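Local atomic coordinates of probable E3 ubiquitin-protein ligase HERC1 (Homo sapiens, PDB entry 4QT6), a protein that probably acts as an E3 ubiquitin ligase through its HECT domain and also carries an SPRY domain, a beta-sandwich module that commonly mediates protein binding. Residues A[11-14]-A[15-19]; A[77-80]-A[81-84]. All coordinates share one frame; numbering follows the deposited sequence.

Contact 1 (A[11-14]-A[15-19]); sequences LVEN and GQILT. With ARF (formamide), chain H.
Glu13 and Thr19 meet through their side chains, Thr19 OG1 donating to Glu13 OE1 at 3.1 Å from above the carboxylate plane, 54° out of it. With CG anti to the backbone N (chi1 170°) and an extended chain, Glu13 runs alongside Ile17, which points the same way, and its OE2 lies 3.8 Å from Ile17 CD1. On the other face Val12 CG2 stands 4.3 Å from Leu18 CD1, and Val12 CG1 packs 3.6 Å from Gly15 O. The segments form an antiparallel beta hairpin at the edge of a sheet of the SPRY sandwich. Leu11 and Thr19 are a hydrogen-bonded pair, with Leu11 N to Thr19 O at 2.8 Å; Glu13 and Ile17 are another, Glu13 N reaching Ile17 O at 2.8 Å. Between them, Val12 and Leu18 form a non-hydrogen-bonded pair. At the turn, Gly15 has a positive phi, which by itself favours glycine. A water donates to Val12 O and weakly accepts from Gly15 N. Further out, Val12 and Leu18 both touch Phe2, and Lys150 on the neighbouring strand forms a salt bridge with Glu13 OE1, so one oxygen serves two partners. With an alanine at Glu13, Lys150 would probably lose this counter-charge and Thr19 OG1 its acceptor.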
ATOM      1  N   LEU A  11     -12.341   5.081   5.880  1.00 21.17           N
ATOM      2  CA  LEU A  11     -13.464   5.564   5.079  1.00 21.54           C
ATOM      3  C   LEU A  11     -12.978   5.833   3.660  1.00 20.25           C
ATOM      4  O   LEU A  11     -11.838   6.288   3.484  1.00 20.14           O
ATOM      5  CB  LEU A  11     -13.950   6.892   5.662  1.00 22.71           C
ATOM      6  CG  LEU A  11     -14.420   6.843   7.120  1.00 25.08           C
ATOM      7  CD1 LEU A  11     -14.528   8.249   7.699  1.00 26.29           C
ATOM      8  CD2 LEU A  11     -15.703   6.056   7.260  1.00 25.01           C
ATOM      9  N   VAL A  12     -13.823   5.569   2.665  1.00 19.17           N
ATOM     10  CA  VAL A  12     -13.510   5.903   1.284  1.00 19.40           C
ATOM     11  C   VAL A  12     -14.110   7.277   0.971  1.00 20.25           C
ATOM     12  O   VAL A  12     -15.326   7.448   1.059  1.00 21.40           O
ATOM     13  CB  VAL A  12     -14.045   4.871   0.296  1.00 18.85           C
ATOM     14  CG1 VAL A  12     -13.658   5.249  -1.120  1.00 19.32           C
ATOM     15  CG2 VAL A  12     -13.458   3.491   0.599  1.00 18.09           C
ATOM     16  N   GLU A  13     -13.239   8.212   0.614  1.00 19.41           N
ATOM     17  CA  GLU A  13     -13.553   9.620   0.374  1.00 19.69           C
ATOM     18  C   GLU A  13     -13.583   9.881  -1.128  1.00 17.50           C
ATOM     19  O   GLU A  13     -12.552   9.786  -1.818  1.00 17.03           O
ATOM     20  CB  GLU A  13     -12.481  10.461   1.069  1.00 21.50           C
ATOM     21  CG  GLU A  13     -12.462  11.958   0.771  1.00 23.11           C
ATOM     22  CD  GLU A  13     -11.466  12.702   1.653  1.00 24.04           C
ATOM     23  OE1 GLU A  13     -11.404  12.381   2.877  1.00 25.79           O
ATOM     24  OE2 GLU A  13     -10.728  13.585   1.118  1.00 26.66           O
ATOM     25  N   ASN A  14     -14.786  10.142  -1.667  1.00 17.06           N
ATOM     26  CA  ASN A  14     -14.972  10.407  -3.091  1.00 17.52           C
ATOM     27  C   ASN A  14     -14.338   9.355  -3.974  1.00 18.19           C
ATOM     28  O   ASN A  14     -13.784   9.644  -5.055  1.00 18.62           O
ATOM     29  CB  ASN A  14     -14.422  11.781  -3.484  1.00 17.51           C
ATOM     30  CG  ASN A  14     -15.141  12.926  -2.818  1.00 19.03           C
ATOM     31  OD1 ASN A  14     -16.314  12.823  -2.444  1.00 19.36           O
ATOM     32  ND2 ASN A  14     -14.459  14.058  -2.719  1.00 19.98           N
ATOM     33  N   GLY A  15     -14.385   8.113  -3.503  1.00 17.55           N
ATOM     34  CA  GLY A  15     -13.872   6.994  -4.271  1.00 19.11           C
ATOM     35  C   GLY A  15     -12.365   6.811  -4.324  1.00 19.84           C
ATOM     36  O   GLY A  15     -11.885   5.679  -4.217  1.00 21.50           O
ATOM     37  N   GLN A  16     -11.634   7.905  -4.519  1.00 19.24           N
ATOM     38  CA  GLN A  16     -10.201   7.900  -4.866  1.00 20.09           C
ATOM     39  C   GLN A  16      -9.302   7.912  -3.643  1.00 19.48           C
ATOM     40  O   GLN A  16      -8.101   7.660  -3.757  1.00 18.93           O
ATOM     41  CB  GLN A  16      -9.860   9.177  -5.670  1.00 23.42           C
ATOM     42  CG  GLN A  16     -10.705   9.468  -6.906  1.00 26.31           C
ATOM     43  CD  GLN A  16     -10.320  10.797  -7.586  0.50 25.18           C
ATOM     44  OE1 GLN A  16      -9.676  11.671  -6.986  0.50 23.96           O
ATOM     45  NE2 GLN A  16     -10.745  10.966  -8.825  0.50 24.45           N
ATOM     46  N   ILE A  17      -9.844   8.285  -2.492  1.00 17.46           N
ATOM     47  CA  ILE A  17      -9.027   8.476  -1.300  1.00 18.59           C
ATOM     48  C   ILE A  17      -9.451   7.533  -0.195  1.00 18.58           C
ATOM     49  O   ILE A  17     -10.644   7.292   0.019  1.00 18.94           O
ATOM     50  CB  ILE A  17      -9.066   9.951  -0.840  1.00 19.94           C
ATOM     51  CG1 ILE A  17      -8.265  10.796  -1.850  1.00 22.84           C
ATOM     52  CG2 ILE A  17      -8.515  10.173   0.569  1.00 20.64           C
ATOM     53  CD1 ILE A  17      -8.530  12.273  -1.725  1.00 25.63           C
ATOM     54  N   LEU A  18      -8.457   6.993   0.513  1.00 17.50           N
ATOM     55  CA  LEU A  18      -8.715   6.208   1.698  1.00 17.57           C
ATOM     56  C   LEU A  18      -8.260   7.028   2.892  1.00 18.58           C
ATOM     57  O   LEU A  18      -7.097   7.478   2.955  1.00 17.98           O
ATOM     58  CB  LEU A  18      -7.967   4.866   1.664  1.00 16.72           C
ATOM     59  CG  LEU A  18      -8.314   3.913   2.809  1.00 17.46           C
ATOM     60  CD1 LEU A  18      -9.668   3.286   2.575  1.00 18.47           C
ATOM     61  CD2 LEU A  18      -7.233   2.835   2.952  1.00 18.32           C
ATOM     62  N   THR A  19      -9.181   7.221   3.832  1.00 19.38           N
ATOM     63  CA  THR A  19      -8.922   8.003   5.024  1.00 20.11           C
ATOM     64  C   THR A  19      -8.966   7.123   6.255  1.00 19.04           C
ATOM     65  O   THR A  19      -9.911   6.357   6.434  1.00 20.64           O
ATOM     66  CB  THR A  19      -9.963   9.144   5.138  1.00 20.12           C
ATOM     67  OG1 THR A  19      -9.825  10.007   4.006  1.00 22.42           O
ATOM     68  CG2 THR A  19      -9.792   9.928   6.450  1.00 21.52           C
TER
HETATM   69  N   ARF H2207     -14.327   3.283  11.260  1.00 38.43           N
HETATM   70  C   ARF H2207     -14.264   4.198  10.289  1.00 38.38           C
HETATM   71  O   ARF H2207     -14.277   5.386  10.584  1.00 40.96           O
HETATM   72  O   HOH W   1     -16.978   7.509  -1.479  0.50 18.88           O

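Contact 2 (A[77-80]-A[81-84]); sequences LYRA and YSGN. With ARF (formamide), chain B; ARF (formamide), chain C.
Arg79 swings CG to the far side of CB from its own amide nitrogen (chi1 -180°) and stays extended as far as NE, running past Ser82 and Asn84, while Tyr81, its CG likewise turned opposite its amide nitrogen, sends its ring out on the same side. These residues form the tight connection between strands 75-79 and 84-86, neighbours at the edge of the antiparallel six-stranded sheet of the SPRY beta-sandwich. Two backbone hydrogen bonds close it, Arg79 N to Asn84 O at 2.9 Å and Gly83 N to Arg79 O. Gly83 takes a positive phi at which a side chain would collide with the carbonyl oxygen of Ser82.

Ser82 OG lies over one face of the Arg79 guanidinium and 3.4 Å from Arg79 CD. It also accepts from Asn84 N, an ST turn, and donates to Asn84 OD1 at 2.6 Å, so the hydroxyl ties down both the backbone and the amide of Asn84. The amide and guanidinium lie side by side, their planes 31° apart. Tyr86 OH binds Arg79 NH1 and Tyr143 OH binds NE, fixing the rotation of the guanidinium, although Arg70 brings a like charge close to NH1.

Beside the turn, the edge of the Tyr78 ring meets Gly83 O, 3.6 Å from CE1. This ring stacks with Phe117, and its hydroxyl bonds to Ser96 O and accepts from a formamide N.

A second formamide occupies the pocket that Arg79 and Tyr81 share with Asn52, Glu53 and Tyr143. Its carbon lies over one face of the Tyr81 ring, 3.3 Å from CG, and its oxygen receives a nearly straight bond from Arg79 NH2 at 3.0 Å.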
ATOM      1  N   LEU A  77       4.000  -4.995   1.966  1.00 18.13           N
ATOM      2  CA  LEU A  77       3.862  -3.612   2.397  1.00 18.01           C
ATOM      3  C   LEU A  77       5.167  -2.852   2.417  1.00 18.67           C
ATOM      4  O   LEU A  77       6.241  -3.411   2.673  1.00 19.80           O
ATOM      5  CB  LEU A  77       3.230  -3.550   3.779  1.00 18.83           C
ATOM      6  CG  LEU A  77       1.819  -4.086   3.892  1.00 18.61           C
ATOM      7  CD1 LEU A  77       1.393  -4.180   5.354  1.00 19.12           C
ATOM      8  CD2 LEU A  77       0.844  -3.226   3.094  1.00 18.84           C
ATOM      9  N   TYR A  78       5.046  -1.549   2.209  1.00 18.11           N
ATOM     10  CA  TYR A  78       6.151  -0.601   2.130  1.00 19.13           C
ATOM     11  C   TYR A  78       5.788   0.560   3.065  1.00 20.61           C
ATOM     12  O   TYR A  78       4.749   1.228   2.924  1.00 20.48           O
ATOM     13  CB  TYR A  78       6.349  -0.195   0.650  1.00 18.20           C
ATOM     14  CG  TYR A  78       7.325   0.889   0.284  1.00 18.97           C
ATOM     15  CD1 TYR A  78       8.489   1.089   1.013  1.00 19.36           C
ATOM     16  CD2 TYR A  78       7.140   1.649  -0.880  1.00 19.30           C
ATOM     17  CE1 TYR A  78       9.383   2.091   0.650  1.00 20.89           C
ATOM     18  CE2 TYR A  78       8.037   2.636  -1.254  1.00 21.12           C
ATOM     19  CZ  TYR A  78       9.170   2.840  -0.491  1.00 21.08           C
ATOM     20  OH  TYR A  78      10.052   3.841  -0.875  1.00 21.98           O
ATOM     21  N   ARG A  79       6.645   0.762   4.063  1.00 21.54           N
ATOM     22  CA  ARG A  79       6.356   1.645   5.201  1.00 21.55           C
ATOM     23  C   ARG A  79       6.909   3.065   5.017  1.00 21.88           C
ATOM     24  O   ARG A  79       8.121   3.254   4.776  1.00 21.93           O
ATOM     25  CB  ARG A  79       6.939   0.989   6.460  1.00 22.32           C
ATOM     26  CG  ARG A  79       6.746   1.735   7.759  1.00 22.33           C
ATOM     27  CD  ARG A  79       7.294   0.893   8.903  1.00 23.98           C
ATOM     28  NE  ARG A  79       7.382   1.623  10.162  1.00 24.95           N
ATOM     29  CZ  ARG A  79       8.220   1.318  11.157  1.00 27.05           C
ATOM     30  NH1 ARG A  79       9.070   0.288  11.045  1.00 27.59           N
ATOM     31  NH2 ARG A  79       8.213   2.056  12.262  1.00 27.39           N
ATOM     32  N   ALA A  80       6.024   4.065   5.154  1.00 20.05           N
ATOM     33  CA  ALA A  80       6.369   5.447   4.903  1.00 21.62           C
ATOM     34  C   ALA A  80       7.499   5.921   5.816  1.00 21.96           C
ATOM     35  O   ALA A  80       8.468   6.522   5.357  1.00 22.74           O
ATOM     36  CB  ALA A  80       5.148   6.325   5.088  1.00 21.14           C
ATOM     37  N   TYR A  81       7.358   5.626   7.100  1.00 23.63           N
ATOM     38  CA  TYR A  81       8.217   6.225   8.128  1.00 25.15           C
ATOM     39  C   TYR A  81       9.697   5.904   7.936  1.00 26.57           C
ATOM     40  O   TYR A  81      10.536   6.774   8.121  1.00 26.64           O
ATOM     41  CB  TYR A  81       7.770   5.759   9.509  1.00 25.57           C
ATOM     42  CG  TYR A  81       8.718   6.169  10.613  1.00 27.88           C
ATOM     43  CD1 TYR A  81       8.779   7.481  11.025  1.00 29.51           C
ATOM     44  CD2 TYR A  81       9.578   5.253  11.194  1.00 29.26           C
ATOM     45  CE1 TYR A  81       9.659   7.877  12.017  1.00 31.86           C
ATOM     46  CE2 TYR A  81      10.465   5.637  12.196  1.00 31.19           C
ATOM     47  CZ  TYR A  81      10.486   6.954  12.604  1.00 32.31           C
ATOM     48  OH  TYR A  81      11.359   7.374  13.602  1.00 35.21           O
ATOM     49  N   SER A  82       9.985   4.658   7.580  1.00 25.33           N
ATOM     50  CA  SER A  82      11.341   4.119   7.517  1.00 27.22           C
ATOM     51  C   SER A  82      11.795   3.601   6.152  1.00 26.54           C
ATOM     52  O   SER A  82      12.978   3.278   5.963  1.00 28.22           O
ATOM     53  CB  SER A  82      11.414   2.958   8.497  1.00 27.22           C
ATOM     54  OG  SER A  82      10.450   1.957   8.172  1.00 26.28           O
ATOM     55  N   GLY A  83      10.869   3.436   5.209  1.00 24.39           N
ATOM     56  CA  GLY A  83      11.204   2.761   3.967  1.00 24.79           C
ATOM     57  C   GLY A  83      11.312   1.238   4.052  1.00 22.41           C
ATOM     58  O   GLY A  83      11.626   0.599   3.044  1.00 24.39           O
ATOM     59  N   ASN A  84      11.012   0.646   5.215  1.00 23.42           N
ATOM     60  CA  ASN A  84      11.072  -0.806   5.397  1.00 24.18           C
ATOM     61  C   ASN A  84       9.991  -1.500   4.588  1.00 24.27           C
ATOM     62  O   ASN A  84       8.977  -0.889   4.239  1.00 24.63           O
ATOM     63  CB  ASN A  84      10.922  -1.231   6.875  1.00 25.53           C
ATOM     64  CG  ASN A  84      12.148  -0.900   7.724  1.00 27.75           C
ATOM     65  OD1 ASN A  84      12.073  -0.079   8.635  1.00 26.79           O
ATOM     66  ND2 ASN A  84      13.275  -1.514   7.410  1.00 30.75           N
TER
HETATM   67  N   ARF B2201       6.146   6.562  13.056  1.00 29.08           N
HETATM   68  C   ARF B2201       6.760   5.389  13.191  1.00 29.52           C
HETATM   69  O   ARF B2201       6.430   4.428  12.513  1.00 27.79           O
HETATM   70  N   ARF C2202      11.346   3.335  -3.417  0.50 24.39           N
HETATM   71  C   ARF C2202      12.641   3.470  -3.727  0.50 25.80           C
HETATM   72  O   ARF C2202      13.439   3.794  -2.856  0.50 25.66           O

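Overall arrangement
Both contacts join chain neighbours that reverse direction, but they belong to different sheets and lie on opposite sides of the chain's centre, their own centres about 21 Å apart. Contact 1 is a surface hairpin, pairing the edge strand 10-13 with strand 17-20 of the seven-stranded sheet; its polar link faces Lys150, and only Leu18 is buried. Contact 2 is partly buried and leads from strand 75-79 into edge strand 84-86 of the six-stranded sheet. There the backbone pairing is shorter, while aromatic rings, a guanidinium and a serine-asparagine network do more of the work. One formamide only touches Leu11 in contact 1, bonding to Ser22 N, whereas two others hydrogen-bond Tyr78 and Arg79 in contact 2.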